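Long-range contact in NAD-dependent aldehyde dehydrogenase (Burkholderia multivorans, PDB 5UJU), which probably oxidises aldehydes to carboxylic acids with NAD as the electron acceptor, as other aldehyde dehydrogenases do: residues G477-Y491 with A504-T517. Numbering follows the deposited sequence.
Sequences GEIAAEHGALTLSVY and AAVRGGVALSINLT
The carbonyl O of Val-490 is gripped by two donors: Asn-515 N, 2.9 Å away and almost straight (177°), and a water that also accepts from Leu-516 N and bonds Ser-489 OG. Further along, the Tyr-491 hydroxyl donates to Leu-516 O at 2.7 Å, an oxygen in the ring plane at its edge. Asn-515 suits the turn, its positive phi tolerated and its OD1 accepting from Ser-492 N. The two strands run parallel, joined by helix 495-508 in a beta-alpha-beta unit of the aldehyde dehydrogenase fold; Leu-512 to Ile-514 continue the sheet into the second subunit. Leu-488 CD2 meets Leu-512 CD1 at 3.8 Å, and Val-490 CG1 touches the same methyl; branched aliphatics suit this buried face, packed against helix 495-508. CG1 of Val-510 stands between its backbone N and carbonyl carbon (chi1 58°), against Leu-488 CB, which turns CG2 onto the Thr-487 backbone. Helix segments 477-483 and 504-508 run 18° from parallel, and Gly-508, lacking a side chain, lets Ala-480 CB come to 3.7 Å from its CA. Arg-507, extended, lays one guanidinium face over Glu-478 N and CB; a water links NH2 to Glu-478 OE1, while Asp-474 salt-bridges Arg-507 and Arg-449 salt-bridges Glu-478.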
ATOM      1  N   GLY A 477      22.253   2.199  14.543  1.00 33.32           N
ATOM      2  CA  GLY A 477      21.032   1.446  14.280  1.00 35.03           C
ATOM      3  C   GLY A 477      19.870   1.896  15.146  1.00 38.11           C
ATOM      4  O   GLY A 477      18.724   1.950  14.689  1.00 33.70           O
ATOM      5  N   GLU A 478      20.146   2.215  16.413  1.00 36.05           N
ATOM      6  CA  GLU A 478      19.089   2.676  17.302  1.00 35.19           C
ATOM      7  C   GLU A 478      18.541   4.022  16.853  1.00 38.97           C
ATOM      8  O   GLU A 478      17.321   4.224  16.827  1.00 39.70           O
ATOM      9  CB  GLU A 478      19.611   2.767  18.735  1.00 40.24           C
ATOM     10  CG  GLU A 478      18.639   3.403  19.704  1.00 43.06           C
ATOM     11  CD  GLU A 478      19.244   3.621  21.087  1.00 50.80           C
ATOM     12  OE1 GLU A 478      20.230   2.938  21.441  1.00 51.82           O
ATOM     13  OE2 GLU A 478      18.721   4.478  21.821  1.00 54.81           O
ATOM     14  N   ILE A 479      19.430   4.949  16.493  1.00 31.61           N
ATOM     15  CA  ILE A 479      19.004   6.299  16.142  1.00 33.83           C
ATOM     16  C   ILE A 479      18.254   6.297  14.819  1.00 34.90           C
ATOM     17  O   ILE A 479      17.276   7.034  14.646  1.00 35.71           O
ATOM     18  CB  ILE A 479      20.219   7.243  16.112  1.00 32.52           C
ATOM     19  CG1 ILE A 479      20.673   7.546  17.545  1.00 33.17           C
ATOM     20  CG2 ILE A 479      19.895   8.529  15.339  1.00 35.96           C
ATOM     21  CD1 ILE A 479      21.976   8.329  17.633  1.00 38.33           C
ATOM     22  N   ALA A 480      18.703   5.486  13.857  1.00 34.69           N
ATOM     23  CA  ALA A 480      17.983   5.380  12.591  1.00 31.25           C
ATOM     24  C   ALA A 480      16.568   4.852  12.803  1.00 34.86           C
ATOM     25  O   ALA A 480      15.614   5.353  12.196  1.00 32.29           O
ATOM     26  CB  ALA A 480      18.743   4.485  11.615  1.00 28.61           C
ATOM     27  N   ALA A 481      16.413   3.832  13.649  1.00 31.97           N
ATOM     28  CA  ALA A 481      15.092   3.256  13.873  1.00 34.34           C
ATOM     29  C   ALA A 481      14.187   4.214  14.639  1.00 37.53           C
ATOM     30  O   ALA A 481      12.986   4.300  14.363  1.00 35.66           O
ATOM     31  CB  ALA A 481      15.215   1.932  14.621  1.00 33.14           C
ATOM     32  N   GLU A 482      14.740   4.933  15.612  1.00 31.42           N
ATOM     33  CA  GLU A 482      13.918   5.811  16.432  1.00 36.39           C
ATOM     34  C   GLU A 482      13.692   7.160  15.762  1.00 33.46           C
ATOM     35  O   GLU A 482      12.564   7.660  15.727  1.00 36.67           O
ATOM     36  CB  GLU A 482      14.562   6.005  17.807  1.00 41.88           C
ATOM     37  CG  GLU A 482      13.817   7.001  18.693  1.00 60.99           C
ATOM     38  CD  GLU A 482      14.451   7.165  20.070  1.00 75.92           C
ATOM     39  OE1 GLU A 482      15.301   6.325  20.446  1.00 79.47           O
ATOM     40  OE2 GLU A 482      14.110   8.148  20.765  1.00 80.31           O
ATOM     41  N   HIS A 483      14.732   7.754  15.195  1.00 32.09           N
ATOM     42  CA  HIS A 483      14.593   9.099  14.665  1.00 37.24           C
ATOM     43  C   HIS A 483      14.490   9.152  13.144  1.00 39.97           C
ATOM     44  O   HIS A 483      14.232  10.233  12.596  1.00 34.54           O
ATOM     45  CB  HIS A 483      15.763   9.960  15.150  1.00 34.60           C
ATOM     46  CG  HIS A 483      15.845  10.061  16.641  1.00 39.41           C
ATOM     47  ND1 HIS A 483      15.020  10.886  17.376  1.00 41.28           N
ATOM     48  CD2 HIS A 483      16.634   9.421  17.539  1.00 41.82           C
ATOM     49  CE1 HIS A 483      15.305  10.759  18.662  1.00 46.23           C
ATOM     50  NE2 HIS A 483      16.280   9.877  18.788  1.00 42.42           N
ATOM     51  N   GLY A 484      14.655   8.025  12.456  1.00 30.61           N
ATOM     52  CA  GLY A 484      14.614   8.014  11.008  1.00 32.29           C
ATOM     53  C   GLY A 484      15.989   8.240  10.404  1.00 36.75           C
ATOM     54  O   GLY A 484      16.905   8.769  11.040  1.00 30.69           O
ATOM     55  N   ALA A 485      16.144   7.785   9.159  1.00 28.91           N
ATOM     56  CA  ALA A 485      17.400   7.994   8.448  1.00 29.84           C
ATOM     57  C   ALA A 485      17.225   7.579   7.002  1.00 31.82           C
ATOM     58  O   ALA A 485      16.548   6.588   6.720  1.00 35.86           O
ATOM     59  CB  ALA A 485      18.562   7.199   9.071  1.00 24.07           C
ATOM     60  N   LEU A 486      17.885   8.307   6.101  1.00 25.36           N
ATOM     61  CA  LEU A 486      17.942   7.932   4.695  1.00 26.90           C
ATOM     62  C   LEU A 486      19.223   7.212   4.310  1.00 28.10           C
ATOM     63  O   LEU A 486      19.185   6.362   3.422  1.00 34.97           O
ATOM     64  CB  LEU A 486      17.787   9.169   3.806  1.00 29.91           C
ATOM     65  CG  LEU A 486      16.398   9.799   3.739  1.00 35.88           C
ATOM     66  CD1 LEU A 486      16.410  10.902   2.696  1.00 35.26           C
ATOM     67  CD2 LEU A 486      15.300   8.762   3.427  1.00 32.08           C
ATOM     68  N   THR A 487      20.366   7.528   4.933  1.00 26.22           N
ATOM     69  CA  THR A 487      21.603   6.851   4.578  1.00 27.85           C
ATOM     70  C   THR A 487      22.405   6.524   5.824  1.00 33.62           C
ATOM     71  O   THR A 487      22.336   7.226   6.842  1.00 28.62           O
ATOM     72  CB  THR A 487      22.472   7.678   3.612  1.00 29.77           C
ATOM     73  OG1 THR A 487      22.837   8.914   4.229  1.00 33.48           O
ATOM     74  CG2 THR A 487      21.716   7.983   2.295  1.00 24.84           C
ATOM     75  N   LEU A 488      23.168   5.442   5.719  1.00 28.59           N
ATOM     76  CA  LEU A 488      24.146   5.023   6.714  1.00 28.73           C
ATOM     77  C   LEU A 488      25.404   4.595   5.970  1.00 32.20           C
ATOM     78  O   LEU A 488      25.322   3.842   4.996  1.00 32.11           O
ATOM     79  CB  LEU A 488      23.613   3.872   7.571  1.00 27.54           C
ATOM     80  CG  LEU A 488      24.626   3.219   8.525  1.00 29.74           C
ATOM     81  CD1 LEU A 488      25.040   4.190   9.645  1.00 25.85           C
ATOM     82  CD2 LEU A 488      24.035   1.923   9.079  1.00 31.20           C
ATOM     83  N   SER A 489      26.559   5.077   6.425  1.00 28.68           N
ATOM     84  CA  SER A 489      27.835   4.859   5.753  1.00 30.46           C
ATOM     85  C   SER A 489      28.830   4.288   6.758  1.00 36.02           C
ATOM     86  O   SER A 489      28.924   4.779   7.887  1.00 35.08           O
ATOM     87  CB  SER A 489      28.358   6.182   5.160  1.00 30.17           C
ATOM     88  OG  SER A 489      29.565   6.020   4.431  1.00 37.34           O
ATOM     89  N   VAL A 490      29.567   3.253   6.363  1.00 32.57           N
ATOM     90  CA  VAL A 490      30.514   2.617   7.271  1.00 32.66           C
ATOM     91  C   VAL A 490      31.879   2.503   6.599  1.00 36.52           C
ATOM     92  O   VAL A 490      31.981   2.173   5.412  1.00 38.19           O
ATOM     93  CB  VAL A 490      30.013   1.234   7.752  1.00 33.03           C
ATOM     94  CG1 VAL A 490      29.851   0.272   6.585  1.00 35.48           C
ATOM     95  CG2 VAL A 490      30.968   0.645   8.820  1.00 37.36           C
ATOM     96  N   TYR A 491      32.928   2.765   7.374  1.00 32.16           N
ATOM     97  CA  TYR A 491      34.316   2.599   6.955  1.00 31.43           C
ATOM     98  C   TYR A 491      34.939   1.566   7.877  1.00 37.73           C
ATOM     99  O   TYR A 491      35.049   1.800   9.088  1.00 34.26           O
ATOM    100  CB  TYR A 491      35.086   3.918   7.025  1.00 30.77           C
ATOM    101  CG  TYR A 491      34.635   4.914   6.002  1.00 36.22           C
ATOM    102  CD1 TYR A 491      35.271   5.004   4.770  1.00 34.75           C
ATOM    103  CD2 TYR A 491      33.545   5.749   6.249  1.00 36.26           C
ATOM    104  CE1 TYR A 491      34.842   5.912   3.811  1.00 35.32           C
ATOM    105  CE2 TYR A 491      33.102   6.658   5.295  1.00 35.28           C
ATOM    106  CZ  TYR A 491      33.759   6.736   4.080  1.00 35.44           C
ATOM    107  OH  TYR A 491      33.343   7.636   3.129  1.00 37.68           O
ATOM    108  N   ALA A 504      23.076  -3.422  11.542  1.00 32.30           N
ATOM    109  CA  ALA A 504      22.629  -2.094  11.950  1.00 38.05           C
ATOM    110  C   ALA A 504      21.710  -1.474  10.904  1.00 38.53           C
ATOM    111  O   ALA A 504      20.743  -0.783  11.246  1.00 37.60           O
ATOM    112  CB  ALA A 504      23.840  -1.189  12.212  1.00 31.37           C
ATOM    113  N   ALA A 505      22.002  -1.696   9.623  1.00 35.08           N
ATOM    114  CA  ALA A 505      21.144  -1.145   8.580  1.00 32.36           C
ATOM    115  C   ALA A 505      19.766  -1.796   8.597  1.00 34.82           C
ATOM    116  O   ALA A 505      18.746  -1.113   8.425  1.00 32.11           O
ATOM    117  CB  ALA A 505      21.805  -1.321   7.215  1.00 30.16           C
ATOM    118  N   VAL A 506      19.719  -3.113   8.810  1.00 33.37           N
ATOM    119  CA  VAL A 506      18.441  -3.818   8.897  1.00 32.69           C
ATOM    120  C   VAL A 506      17.647  -3.333  10.099  1.00 37.77           C
ATOM    121  O   VAL A 506      16.442  -3.072  10.000  1.00 36.74           O
ATOM    122  CB  VAL A 506      18.673  -5.339   8.940  1.00 35.43           C
ATOM    123  CG1 VAL A 506      17.456  -6.067   9.480  1.00 39.71           C
ATOM    124  CG2 VAL A 506      18.988  -5.829   7.547  1.00 38.65           C
ATOM    125  N   ARG A 507      18.312  -3.207  11.254  1.00 40.11           N
ATOM    126  CA  ARG A 507      17.646  -2.669  12.436  1.00 38.63           C
ATOM    127  C   ARG A 507      17.130  -1.262  12.174  1.00 36.41           C
ATOM    128  O   ARG A 507      15.967  -0.951  12.457  1.00 35.23           O
ATOM    129  CB  ARG A 507      18.603  -2.662  13.631  1.00 38.12           C
ATOM    130  CG  ARG A 507      18.012  -1.999  14.875  1.00 34.43           C
ATOM    131  CD  ARG A 507      19.090  -1.791  15.923  1.00 32.14           C
ATOM    132  NE  ARG A 507      18.580  -1.319  17.206  1.00 36.25           N
ATOM    133  CZ  ARG A 507      19.363  -0.960  18.228  1.00 45.37           C
ATOM    134  NH1 ARG A 507      20.696  -1.010  18.105  1.00 33.83           N
ATOM    135  NH2 ARG A 507      18.820  -0.550  19.372  1.00 44.75           N
ATOM    136  N   GLY A 508      17.982  -0.400  11.613  1.00 34.22           N
ATOM    137  CA  GLY A 508      17.604   0.978  11.366  1.00 32.07           C
ATOM    138  C   GLY A 508      16.740   1.205  10.134  1.00 36.33           C
ATOM    139  O   GLY A 508      16.304   2.337   9.910  1.00 36.39           O
ATOM    140  N   GLY A 509      16.492   0.162   9.339  1.00 29.68           N
ATOM    141  CA  GLY A 509      15.774   0.291   8.083  1.00 27.56           C
ATOM    142  C   GLY A 509      16.348   1.351   7.162  1.00 29.41           C
ATOM    143  O   GLY A 509      15.609   2.196   6.648  1.00 29.93           O
ATOM    144  N   VAL A 510      17.659   1.309   6.931  1.00 33.01           N
ATOM    145  CA  VAL A 510      18.364   2.379   6.236  1.00 32.83           C
ATOM    146  C   VAL A 510      19.368   1.768   5.269  1.00 32.20           C
ATOM    147  O   VAL A 510      20.018   0.760   5.574  1.00 28.88           O
ATOM    148  CB  VAL A 510      19.058   3.333   7.237  1.00 31.16           C
ATOM    149  CG1 VAL A 510      20.048   2.571   8.125  1.00 31.47           C
ATOM    150  CG2 VAL A 510      19.740   4.490   6.525  1.00 23.37           C
ATOM    151  N   ALA A 511      19.476   2.375   4.094  1.00 31.08           N
ATOM    152  CA  ALA A 511      20.408   1.915   3.077  1.00 34.17           C
ATOM    153  C   ALA A 511      21.853   2.122   3.530  1.00 33.28           C
ATOM    154  O   ALA A 511      22.200   3.152   4.113  1.00 30.28           O
ATOM    155  CB  ALA A 511      20.151   2.653   1.763  1.00 28.54           C
ATOM    156  N   LEU A 512      22.694   1.132   3.255  1.00 30.28           N
ATOM    157  CA  LEU A 512      24.078   1.096   3.721  1.00 30.11           C
ATOM    158  C   LEU A 512      25.058   1.333   2.578  1.00 30.18           C
ATOM    159  O   LEU A 512      24.960   0.693   1.526  1.00 35.48           O
ATOM    160  CB  LEU A 512      24.382  -0.244   4.374  1.00 27.70           C
ATOM    161  CG  LEU A 512      25.796  -0.407   4.936  1.00 29.76           C
ATOM    162  CD1 LEU A 512      26.011   0.521   6.116  1.00 28.65           C
ATOM    163  CD2 LEU A 512      26.045  -1.852   5.330  1.00 29.64           C
ATOM    164  N   SER A 513      26.024   2.221   2.805  1.00 34.52           N
ATOM    165  CA  SER A 513      27.162   2.414   1.915  1.00 31.15           C
ATOM    166  C   SER A 513      28.434   1.983   2.635  1.00 34.73           C
ATOM    167  O   SER A 513      28.621   2.297   3.816  1.00 34.78           O
ATOM    168  CB  SER A 513      27.258   3.880   1.468  1.00 32.65           C
ATOM    169  OG  SER A 513      26.073   4.285   0.768  1.00 33.44           O
ATOM    170  N   ILE A 514      29.308   1.264   1.925  1.00 33.92           N
ATOM    171  CA  ILE A 514      30.478   0.621   2.527  1.00 34.08           C
ATOM    172  C   ILE A 514      31.744   1.154   1.868  1.00 35.96           C
ATOM    173  O   ILE A 514      31.888   1.074   0.641  1.00 40.58           O
ATOM    174  CB  ILE A 514      30.408  -0.908   2.394  1.00 37.40           C
ATOM    175  CG1 ILE A 514      29.149  -1.447   3.077  1.00 34.99           C
ATOM    176  CG2 ILE A 514      31.650  -1.548   3.004  1.00 40.69           C
ATOM    177  CD1 ILE A 514      28.610  -2.720   2.440  1.00 42.52           C
ATOM    178  N   ASN A 515      32.657   1.687   2.683  1.00 37.27           N
ATOM    179  CA  ASN A 515      34.012   2.077   2.258  1.00 34.66           C
ATOM    180  C   ASN A 515      33.998   2.981   1.024  1.00 40.74           C
ATOM    181  O   ASN A 515      34.695   2.738   0.037  1.00 44.12           O
ATOM    182  CB  ASN A 515      34.885   0.840   2.014  1.00 33.83           C
ATOM    183  CG  ASN A 515      35.202   0.102   3.296  1.00 36.32           C
ATOM    184  OD1 ASN A 515      35.322   0.721   4.350  1.00 37.88           O
ATOM    185  ND2 ASN A 515      35.299  -1.226   3.221  1.00 34.20           N
ATOM    186  N   LEU A 516      33.196   4.040   1.085  1.00 33.11           N
ATOM    187  CA  LEU A 516      33.175   5.037   0.009  1.00 38.11           C
ATOM    188  C   LEU A 516      34.435   5.899   0.069  1.00 42.68           C
ATOM    189  O   LEU A 516      34.494   6.889   0.804  1.00 42.77           O
ATOM    190  CB  LEU A 516      31.919   5.894   0.103  1.00 31.77           C
ATOM    191  CG  LEU A 516      30.564   5.199  -0.033  1.00 36.06           C
ATOM    192  CD1 LEU A 516      29.463   6.252  -0.035  1.00 35.70           C
ATOM    193  CD2 LEU A 516      30.494   4.313  -1.291  1.00 35.20           C
ATOM    194  N   THR A 517      35.455   5.534  -0.712  1.00 41.97           N
ATOM    195  CA  THR A 517      36.710   6.279  -0.757  1.00 45.73           C
ATOM    196  C   THR A 517      37.014   6.841  -2.142  1.00 44.44           C
ATOM    197  O   THR A 517      38.119   7.353  -2.362  1.00 48.88           O
ATOM    198  CB  THR A 517      37.881   5.399  -0.303  1.00 43.41           C
ATOM    199  OG1 THR A 517      38.011   4.289  -1.197  1.00 44.08           O
ATOM    200  CG2 THR A 517      37.656   4.880   1.107  1.00 45.62           C
TER
HETATM  201  O   HOH W   1      20.344   0.114  21.486  1.00 44.83           O
HETATM  202  O   HOH W   2      15.178   4.869   5.196  1.00 32.06           O
HETATM  203  O   HOH W   3      17.402   4.190   3.401  1.00 32.44           O
HETATM  204  O   HOH W   4      31.360   4.434   3.167  1.00 32.48           O